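Local structure of putative hemin storage protein (Bordetella bronchiseptica, 6AU1) at residues P5-D13 and L349-S357; P277-V285 and Q320-A329. The protein cleaves deacetylated poly-beta-1,6-N-acetyl-D-glucosamine, a biofilm polysaccharide, through the glycoside hydrolase domain described here. All blocks are in the same frame, centred on the assembly; numbering follows the deposited sequence.

In the fold
Two contacts of one (β/α)8 barrel illustrate how chemistry follows place in a fold. Contact 1 ties the first strand of the barrel to the last helix and the C-terminal tail outside it, so that the two ends of the domain meet; contact 2 lies within the outer layer, between the successive helices 277-290 and 314-326. Both are partly buried. Contact 1 begins at a buried strand, from which an arginine runs out to the tail, whereas contact 2, slightly farther out, grades from an aliphatic centre to an exposed edge of glutamine, water and bound sulfate. Helix 314-326 serves both: M321 packs on V352 and M353, and R325 lies beside R8 and S357.

Contact 1: residues P5-D13 and L349-S357; sequences PIERIVQVD and LRDVMSLKS
The seam of a (β/α)8 barrel, where the first strand lies beside the last, is covered here by the final helix: R8 and V10 of strand 8-12 meet M353 at the end of helix 346-353, and R8 and I6 meet the tail that follows it. Strand 8-12 pairs with strand 332-335 to close the barrel, and the axes of strand and helix run at 123° to each other, nearer antiparallel than parallel.

M353 leaves its backbone heading away from the strand, but bends at both chi2 and chi3 bring its methyl back, with CE 3.9 Å from V10 CG2 and 3.5 Å from I9 O. Its own carbonyl is buried against the stem of R8, M353 O lying 3.4 Å from R8 CB, and finds no polar partner in the model. On the tail side, L355 slides past R8 in the opposite sense and places CD2 3.7 Å from R8 CG, close also to I6 O. I6 CD1 lies against the terminal carboxylate, 3.3 Å from S357 OXT as modelled.

The bend of R8 at chi2 (-72°) turns its guanidinium toward the chain end. NE is held by I330 O, while NH2 donates in the guanidinium plane to S357 O at 3.2 Å (159°), approaching from above the plane of the terminal carboxylate. S357 is poorly ordered, so this grip is probably a modest one. The tail is folded on itself as well: S354 forms an ST turn, its OG accepting from K356 N, and S357 OG donates to S354 O at 2.9 Å.

Contact 2: residues P277-V285 and Q320-A329; sequences PEQWMRQLV and QMVQLRSLGA. With SO4 (sulfate ion), chain E; SO4 (sulfate ion), chain F.
V285 lies at the apolar centre, set against two leucines: CG2 is 3.7 Å from L324 CD2 and also approaches L327 CD1, while CG1 rests 3.9 Å from L327 CB. One turn earlier, M281 crosses L324 at about a right angle, with CG 3.9 Å from the same L324 CD2. These side chains join helices 277-290 and 314-326, consecutive helices of the barrel whose segments cross at -38°, and M281 also rests on L301 of strand 297-305 beneath. A Schellman motif at G328 ends the second helix and brings A329 CB up to V285 CG2.

Further out, Q323 reaches across with its chain extended. NE2 donates to E278 O at 3.0 Å (158°), on the opposite face of that carbonyl from the helical donor R282 N, and also gives a hydrogen to a water shared with R282 NH1. OE1 lies over the aliphatic stem of M281. At the solvent-facing edge, R282 NE and NH2 bind one sulfate together with Q279 NE2; E278 N and Q279 N bind another at the helix start. Both ions probably come from the crystallisation liquor. The two bonds from NE2 should fix the rotation of the Q323 amide, and the sulfates suggest that this outer edge attracts anions.

Contact 1: residues P5-D13 and L349-S357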
loop_
_atom_site.group_PDB
_atom_site.type_symbol
_atom_site.label_atom_id
_atom_site.label_comp_id
_atom_site.label_asym_id
_atom_site.label_seq_id
_atom_site.Cartn_x
_atom_site.Cartn_y
_atom_site.Cartn_z
ATOM N N PRO A 5 -10.874 -20.215 -1.293
ATOM C CA PRO A 5 -9.898 -19.252 -1.808
ATOM C C PRO A 5 -8.922 -18.787 -0.728
ATOM O O PRO A 5 -9.350 -18.373 0.349
ATOM C CB PRO A 5 -10.778 -18.097 -2.295
ATOM C CG PRO A 5 -12.069 -18.218 -1.502
ATOM C CD PRO A 5 -12.075 -19.541 -0.775
ATOM N N ILE A 6 -7.624 -18.863 -1.014
ATOM C CA ILE A 6 -6.607 -18.500 -0.033
ATOM C C ILE A 6 -5.529 -17.629 -0.661
ATOM O O ILE A 6 -5.025 -17.943 -1.741
ATOM C CB ILE A 6 -5.947 -19.755 0.589
ATOM C CG1 ILE A 6 -6.991 -20.616 1.296
ATOM C CG2 ILE A 6 -4.866 -19.363 1.577
ATOM C CD1 ILE A 6 -6.421 -21.859 1.928
ATOM N N GLU A 7 -5.177 -16.529 0.005
ATOM C CA GLU A 7 -4.064 -15.707 -0.458
ATOM C C GLU A 7 -2.886 -15.863 0.476
ATOM O O GLU A 7 -3.029 -15.838 1.696
ATOM C CB GLU A 7 -4.448 -14.224 -0.559
ATOM C CG GLU A 7 -5.470 -13.921 -1.644
ATOM C CD GLU A 7 -4.966 -14.252 -3.046
ATOM O OE1 GLU A 7 -3.818 -13.898 -3.370
ATOM O OE2 GLU A 7 -5.728 -14.877 -3.820
ATOM N N ARG A 8 -1.718 -16.046 -0.113
ATOM C CA ARG A 8 -0.473 -16.099 0.626
ATOM C C ARG A 8 0.463 -15.227 -0.162
ATOM O O ARG A 8 0.824 -15.576 -1.280
ATOM C CB ARG A 8 0.053 -17.537 0.742
ATOM C CG ARG A 8 -0.914 -18.500 1.434
ATOM C CD ARG A 8 -0.979 -18.205 2.928
ATOM N NE ARG A 8 -2.167 -18.759 3.590
ATOM C CZ ARG A 8 -2.296 -20.028 3.946
ATOM N NH1 ARG A 8 -1.322 -20.882 3.678
ATOM N NH2 ARG A 8 -3.398 -20.448 4.548
ATOM N N ILE A 9 0.807 -14.059 0.369
ATOM C CA ILE A 9 1.486 -13.100 -0.488
ATOM C C ILE A 9 2.856 -12.702 0.020
ATOM O O ILE A 9 3.169 -12.828 1.200
ATOM C CB ILE A 9 0.618 -11.834 -0.707
ATOM C CG1 ILE A 9 0.458 -11.030 0.589
ATOM C CG2 ILE A 9 -0.766 -12.224 -1.268
ATOM C CD1 ILE A 9 1.532 -9.944 0.802
ATOM N N VAL A 10 3.678 -12.232 -0.908
ATOM C CA VAL A 10 5.004 -11.729 -0.590
ATOM C C VAL A 10 5.113 -10.355 -1.212
ATOM O O VAL A 10 4.862 -10.195 -2.405
ATOM C CB VAL A 10 6.132 -12.646 -1.141
ATOM C CG1 VAL A 10 7.513 -12.059 -0.798
ATOM C CG2 VAL A 10 6.002 -14.071 -0.603
ATOM N N GLN A 11 5.456 -9.350 -0.415
ATOM C CA GLN A 11 5.639 -8.005 -0.959
ATOM C C GLN A 11 7.131 -7.753 -1.166
ATOM O O GLN A 11 7.947 -8.020 -0.287
ATOM C CB GLN A 11 5.016 -6.959 -0.038
ATOM C CG GLN A 11 5.035 -5.533 -0.605
ATOM C CD GLN A 11 4.091 -4.616 0.146
ATOM O OE1 GLN A 11 2.964 -4.990 0.449
ATOM N NE2 GLN A 11 4.544 -3.412 0.445
ATOM N N VAL A 12 7.476 -7.240 -2.342
ATOM C CA VAL A 12 8.868 -7.189 -2.785
ATOM C C VAL A 12 9.292 -5.793 -3.220
ATOM O O VAL A 12 8.588 -5.138 -3.999
ATOM C CB VAL A 12 9.086 -8.164 -3.963
ATOM C CG1 VAL A 12 10.462 -7.979 -4.591
ATOM C CG2 VAL A 12 8.880 -9.615 -3.496
ATOM N N ASP A 13 10.451 -5.349 -2.726
ATOM C CA ASP A 13 11.013 -4.056 -3.097
ATOM C C ASP A 13 11.860 -4.161 -4.349
ATOM O O ASP A 13 12.831 -4.911 -4.366
ATOM C CB ASP A 13 11.885 -3.495 -1.966
ATOM C CG ASP A 13 11.124 -3.312 -0.690
ATOM O OD1 ASP A 13 10.330 -2.344 -0.618
ATOM O OD2 ASP A 13 11.323 -4.123 0.247
ATOM N N LEU A 349 9.629 -21.448 6.108
ATOM C CA LEU A 349 8.308 -20.864 5.871
ATOM C C LEU A 349 7.489 -21.572 4.810
ATOM O O LEU A 349 6.297 -21.301 4.677
ATOM C CB LEU A 349 8.428 -19.400 5.452
ATOM C CG LEU A 349 8.536 -18.276 6.466
ATOM C CD1 LEU A 349 8.163 -16.959 5.780
ATOM C CD2 LEU A 349 7.670 -18.522 7.688
ATOM N N ARG A 350 8.125 -22.444 4.032
ATOM C CA ARG A 350 7.451 -23.110 2.924
ATOM C C ARG A 350 6.116 -23.733 3.331
ATOM O O ARG A 350 5.110 -23.550 2.639
ATOM C CB ARG A 350 8.357 -24.183 2.314
ATOM C CG ARG A 350 7.860 -24.714 0.983
ATOM C CD ARG A 350 8.833 -25.715 0.374
ATOM N NE ARG A 350 10.196 -25.191 0.313
ATOM C CZ ARG A 350 11.220 -25.682 1.007
ATOM N NH1 ARG A 350 12.426 -25.140 0.887
ATOM N NH2 ARG A 350 11.042 -26.718 1.817
ATOM N N ASP A 351 6.083 -24.443 4.457
ATOM C CA ASP A 351 4.879 -25.199 4.778
ATOM C C ASP A 351 3.700 -24.291 5.133
ATOM O O ASP A 351 2.552 -24.656 4.878
ATOM C CB ASP A 351 5.129 -26.229 5.901
ATOM C CG ASP A 351 5.696 -25.620 7.180
ATOM O OD1 ASP A 351 5.833 -24.384 7.289
ATOM O OD2 ASP A 351 6.000 -26.420 8.101
ATOM N N VAL A 352 3.963 -23.117 5.697
ATOM C CA VAL A 352 2.854 -22.227 6.035
ATOM C C VAL A 352 2.535 -21.219 4.923
ATOM O O VAL A 352 1.477 -20.595 4.941
ATOM C CB VAL A 352 3.106 -21.458 7.351
ATOM C CG1 VAL A 352 2.939 -22.393 8.542
ATOM C CG2 VAL A 352 4.477 -20.791 7.349
ATOM N N MET A 353 3.425 -21.069 3.947
ATOM C CA MET A 353 3.143 -20.137 2.861
ATOM C C MET A 353 2.564 -20.886 1.672
ATOM O O MET A 353 2.085 -20.272 0.720
ATOM C CB MET A 353 4.397 -19.351 2.467
ATOM C CG MET A 353 4.736 -18.204 3.415
ATOM S SD MET A 353 3.512 -16.864 3.391
ATOM C CE MET A 353 3.748 -16.214 1.729
ATOM N N SER A 354 2.588 -22.216 1.751
ATOM C CA SER A 354 2.000 -23.077 0.726
ATOM C C SER A 354 0.494 -22.869 0.607
ATOM O O SER A 354 -0.198 -22.667 1.611
ATOM C CB SER A 354 2.298 -24.549 1.030
ATOM O OG SER A 354 1.565 -25.410 0.171
ATOM N N LEU A 355 -0.009 -22.921 -0.624
ATOM C CA LEU A 355 -1.432 -22.706 -0.885
ATOM C C LEU A 355 -2.274 -23.943 -0.566
ATOM O O LEU A 355 -3.490 -23.944 -0.766
ATOM C CB LEU A 355 -1.649 -22.284 -2.343
ATOM C CG LEU A 355 -1.129 -20.889 -2.713
ATOM C CD1 LEU A 355 -1.310 -20.608 -4.203
ATOM C CD2 LEU A 355 -1.816 -19.825 -1.872
ATOM N N LYS A 356 -1.623 -24.995 -0.078
ATOM C CA LYS A 356 -2.337 -26.163 0.432
ATOM C C LYS A 356 -2.430 -26.075 1.953
ATOM O O LYS A 356 -1.896 -26.921 2.670
ATOM C CB LYS A 356 -1.639 -27.457 0.010
ATOM N N SER A 357 -3.114 -25.044 2.441
ATOM C CA SER A 357 -3.117 -24.740 3.867
ATOM C C SER A 357 -4.436 -24.139 4.348
ATOM O O SER A 357 -4.462 -23.339 5.287
ATOM C CB SER A 357 -1.981 -23.782 4.190
ATOM O OG SER A 357 -0.702 -24.340 3.936
ATOM O OXT SER A 357 -5.504 -24.430 3.812
#

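Contact 2: residues P277-V285 and Q320-A329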
loop_
_atom_site.group_PDB
_atom_site.type_symbol
_atom_site.label_atom_id
_atom_site.label_comp_id
_atom_site.label_asym_id
_atom_site.label_seq_id
_atom_site.Cartn_x
_atom_site.Cartn_y
_atom_site.Cartn_z
ATOM N N PRO A 277 2.750 -8.456 21.770
ATOM C CA PRO A 277 2.509 -8.755 20.353
ATOM C C PRO A 277 1.531 -9.912 20.097
ATOM O O PRO A 277 0.826 -9.872 19.087
ATOM C CB PRO A 277 3.908 -9.102 19.827
ATOM C CG PRO A 277 4.840 -8.395 20.755
ATOM C CD PRO A 277 4.185 -8.470 22.101
ATOM N N GLU A 278 1.483 -10.916 20.965
ATOM C CA GLU A 278 0.576 -12.039 20.720
ATOM C C GLU A 278 -0.864 -11.629 21.009
ATOM O O GLU A 278 -1.770 -11.912 20.222
ATOM C CB GLU A 278 0.975 -13.265 21.550
ATOM C CG GLU A 278 2.318 -13.845 21.140
ATOM C CD GLU A 278 2.395 -15.351 21.306
ATOM O OE1 GLU A 278 1.673 -15.903 22.167
ATOM O OE2 GLU A 278 3.179 -15.984 20.567
ATOM N N GLN A 279 -1.071 -10.948 22.132
ATOM C CA GLN A 279 -2.383 -10.403 22.451
ATOM C C GLN A 279 -2.827 -9.424 21.367
ATOM O O GLN A 279 -3.988 -9.415 20.950
ATOM C CB GLN A 279 -2.368 -9.699 23.811
ATOM C CG GLN A 279 -3.719 -9.127 24.196
ATOM C CD GLN A 279 -3.679 -8.347 25.496
ATOM O OE1 GLN A 279 -2.929 -7.381 25.630
ATOM N NE2 GLN A 279 -4.486 -8.767 26.463
ATOM N N TRP A 280 -1.890 -8.591 20.928
ATOM C CA TRP A 280 -2.157 -7.586 19.907
ATOM C C TRP A 280 -2.717 -8.225 18.641
ATOM O O TRP A 280 -3.724 -7.778 18.094
ATOM C CB TRP A 280 -0.872 -6.820 19.590
ATOM C CG TRP A 280 -1.037 -5.595 18.724
ATOM C CD1 TRP A 280 -1.221 -4.310 19.144
ATOM C CD2 TRP A 280 -0.985 -5.546 17.293
ATOM N NE1 TRP A 280 -1.299 -3.463 18.060
ATOM C CE2 TRP A 280 -1.161 -4.200 16.914
ATOM C CE3 TRP A 280 -0.810 -6.512 16.297
ATOM C CZ2 TRP A 280 -1.169 -3.796 15.582
ATOM C CZ3 TRP A 280 -0.822 -6.113 14.977
ATOM C CH2 TRP A 280 -0.993 -4.766 14.629
ATOM N N MET A 281 -2.059 -9.282 18.181
ATOM C CA MET A 281 -2.503 -9.970 16.977
ATOM C C MET A 281 -3.861 -10.643 17.202
ATOM O O MET A 281 -4.716 -10.661 16.311
ATOM C CB MET A 281 -1.463 -11.001 16.538
ATOM C CG MET A 281 -1.722 -11.561 15.148
ATOM S SD MET A 281 -1.307 -10.345 13.874
ATOM C CE MET A 281 0.469 -10.225 14.082
ATOM N N ARG A 282 -4.055 -11.201 18.392
ATOM C CA ARG A 282 -5.338 -11.794 18.752
ATOM C C ARG A 282 -6.461 -10.750 18.669
ATOM O O ARG A 282 -7.516 -11.003 18.083
ATOM C CB ARG A 282 -5.248 -12.411 20.153
ATOM C CG ARG A 282 -6.307 -13.427 20.473
ATOM C CD ARG A 282 -5.843 -14.377 21.588
ATOM N NE ARG A 282 -5.330 -13.681 22.770
ATOM C CZ ARG A 282 -4.065 -13.730 23.186
ATOM N NH1 ARG A 282 -3.168 -14.442 22.517
ATOM N NH2 ARG A 282 -3.696 -13.069 24.276
ATOM N N GLN A 283 -6.221 -9.566 19.230
ATOM C CA GLN A 283 -7.210 -8.493 19.183
ATOM C C GLN A 283 -7.456 -7.990 17.760
ATOM O O GLN A 283 -8.591 -7.657 17.408
ATOM C CB GLN A 283 -6.782 -7.328 20.080
ATOM C CG GLN A 283 -6.875 -7.652 21.554
ATOM C CD GLN A 283 -6.244 -6.587 22.429
ATOM O OE1 GLN A 283 -5.577 -5.678 21.936
ATOM N NE2 GLN A 283 -6.441 -6.702 23.737
ATOM N N LEU A 284 -6.400 -7.925 16.950
ATOM C CA LEU A 284 -6.556 -7.470 15.568
ATOM C C LEU A 284 -7.446 -8.436 14.786
ATOM O O LEU A 284 -8.369 -8.013 14.091
ATOM C CB LEU A 284 -5.196 -7.324 14.877
ATOM C CG LEU A 284 -5.230 -6.686 13.478
ATOM C CD1 LEU A 284 -5.531 -5.199 13.566
ATOM C CD2 LEU A 284 -3.915 -6.928 12.767
ATOM N N VAL A 285 -7.177 -9.732 14.917
ATOM C CA VAL A 285 -7.985 -10.746 14.239
ATOM C C VAL A 285 -9.445 -10.694 14.700
ATOM O O VAL A 285 -10.363 -10.761 13.880
ATOM C CB VAL A 285 -7.411 -12.164 14.475
ATOM C CG1 VAL A 285 -8.348 -13.214 13.929
ATOM C CG2 VAL A 285 -6.043 -12.278 13.811
ATOM N N GLN A 320 3.767 -16.275 14.081
ATOM C CA GLN A 320 2.655 -15.366 13.810
ATOM C C GLN A 320 1.701 -15.992 12.791
ATOM O O GLN A 320 0.478 -15.922 12.946
ATOM C CB GLN A 320 3.153 -13.999 13.318
ATOM C CG GLN A 320 3.810 -13.188 14.416
ATOM C CD GLN A 320 4.221 -11.810 13.939
ATOM O OE1 GLN A 320 4.536 -11.621 12.764
ATOM N NE2 GLN A 320 4.204 -10.841 14.843
ATOM N N MET A 321 2.258 -16.634 11.769
ATOM C CA MET A 321 1.422 -17.291 10.769
ATOM C C MET A 321 0.637 -18.451 11.379
ATOM O O MET A 321 -0.546 -18.613 11.085
ATOM C CB MET A 321 2.270 -17.770 9.592
ATOM C CG MET A 321 2.827 -16.608 8.768
ATOM S SD MET A 321 3.941 -17.185 7.488
ATOM C CE MET A 321 4.423 -15.619 6.754
ATOM N N VAL A 322 1.274 -19.239 12.243
ATOM C CA VAL A 322 0.568 -20.344 12.884
ATOM C C VAL A 322 -0.539 -19.788 13.780
ATOM O O VAL A 322 -1.643 -20.345 13.836
ATOM C CB VAL A 322 1.533 -21.252 13.697
ATOM C CG1 VAL A 322 0.760 -22.260 14.582
ATOM C CG2 VAL A 322 2.480 -21.985 12.745
ATOM N N GLN A 323 -0.262 -18.671 14.451
ATOM C CA GLN A 323 -1.264 -18.073 15.325
ATOM C C GLN A 323 -2.479 -17.635 14.508
ATOM O O GLN A 323 -3.624 -17.884 14.913
ATOM C CB GLN A 323 -0.692 -16.879 16.108
ATOM C CG GLN A 323 -1.731 -16.196 17.000
ATOM C CD GLN A 323 -1.248 -14.873 17.591
ATOM O OE1 GLN A 323 -0.320 -14.250 17.079
ATOM N NE2 GLN A 323 -1.879 -14.451 18.685
ATOM N N LEU A 324 -2.222 -16.972 13.380
ATOM C CA LEU A 324 -3.289 -16.568 12.456
ATOM C C LEU A 324 -4.115 -17.774 12.019
ATOM O O LEU A 324 -5.346 -17.748 12.085
ATOM C CB LEU A 324 -2.719 -15.857 11.225
ATOM C CG LEU A 324 -2.076 -14.484 11.435
ATOM C CD1 LEU A 324 -1.432 -13.984 10.137
ATOM C CD2 LEU A 324 -3.083 -13.469 11.984
ATOM N N ARG A 325 -3.440 -18.834 11.580
ATOM C CA ARG A 325 -4.146 -20.057 11.180
ATOM C C ARG A 325 -5.048 -20.586 12.299
ATOM O O ARG A 325 -6.191 -20.976 12.051
ATOM C CB ARG A 325 -3.152 -21.134 10.754
ATOM C CG ARG A 325 -2.315 -20.738 9.538
ATOM C CD ARG A 325 -1.075 -21.610 9.414
ATOM N NE ARG A 325 -1.414 -22.984 9.065
ATOM C CZ ARG A 325 -1.517 -23.416 7.818
ATOM N NH1 ARG A 325 -1.308 -22.569 6.822
ATOM N NH2 ARG A 325 -1.822 -24.680 7.570
ATOM N N SER A 326 -4.542 -20.587 13.530
ATOM C CA SER A 326 -5.297 -21.121 14.663
ATOM C C SER A 326 -6.531 -20.278 14.978
ATOM O O SER A 326 -7.463 -20.756 15.627
ATOM C CB SER A 326 -4.419 -21.206 15.912
ATOM O OG SER A 326 -4.222 -19.908 16.460
ATOM N N LEU A 327 -6.528 -19.028 14.528
ATOM C CA LEU A 327 -7.639 -18.114 14.774
ATOM C C LEU A 327 -8.572 -17.990 13.570
ATOM O O LEU A 327 -9.518 -17.205 13.593
ATOM C CB LEU A 327 -7.109 -16.729 15.151
ATOM C CG LEU A 327 -6.292 -16.651 16.443
ATOM C CD1 LEU A 327 -5.567 -15.312 16.532
ATOM C CD2 LEU A 327 -7.175 -16.880 17.671
ATOM N N GLY A 328 -8.292 -18.744 12.513
ATOM C CA GLY A 328 -9.137 -18.726 11.333
ATOM C C GLY A 328 -8.837 -17.611 10.352
ATOM O O GLY A 328 -9.629 -17.345 9.448
ATOM N N ALA A 329 -7.695 -16.953 10.529
ATOM C CA ALA A 329 -7.244 -15.937 9.596
ATOM C C ALA A 329 -6.327 -16.577 8.570
ATOM O O ALA A 329 -5.112 -16.622 8.759
ATOM C CB ALA A 329 -6.528 -14.810 10.326
HETATM S S SO4 E . -7.144 -11.190 24.929
HETATM O O1 SO4 E . -5.856 -11.462 25.562
HETATM O O2 SO4 E . -8.212 -11.778 25.730
HETATM O O3 SO4 E . -7.166 -11.781 23.594
HETATM O O4 SO4 E . -7.352 -9.748 24.824
HETATM S S SO4 F . 1.963 -11.511 24.717
HETATM O O1 SO4 F . 2.444 -10.735 25.856
HETATM O O2 SO4 F . 1.954 -12.930 25.067
HETATM O O3 SO4 F . 0.602 -11.100 24.388
HETATM O O4 SO4 F . 2.851 -11.286 23.578
HETATM O O HOH W 1 2.391 -11.439 17.333
HETATM O O HOH W 2 -3.595 -16.518 20.288
#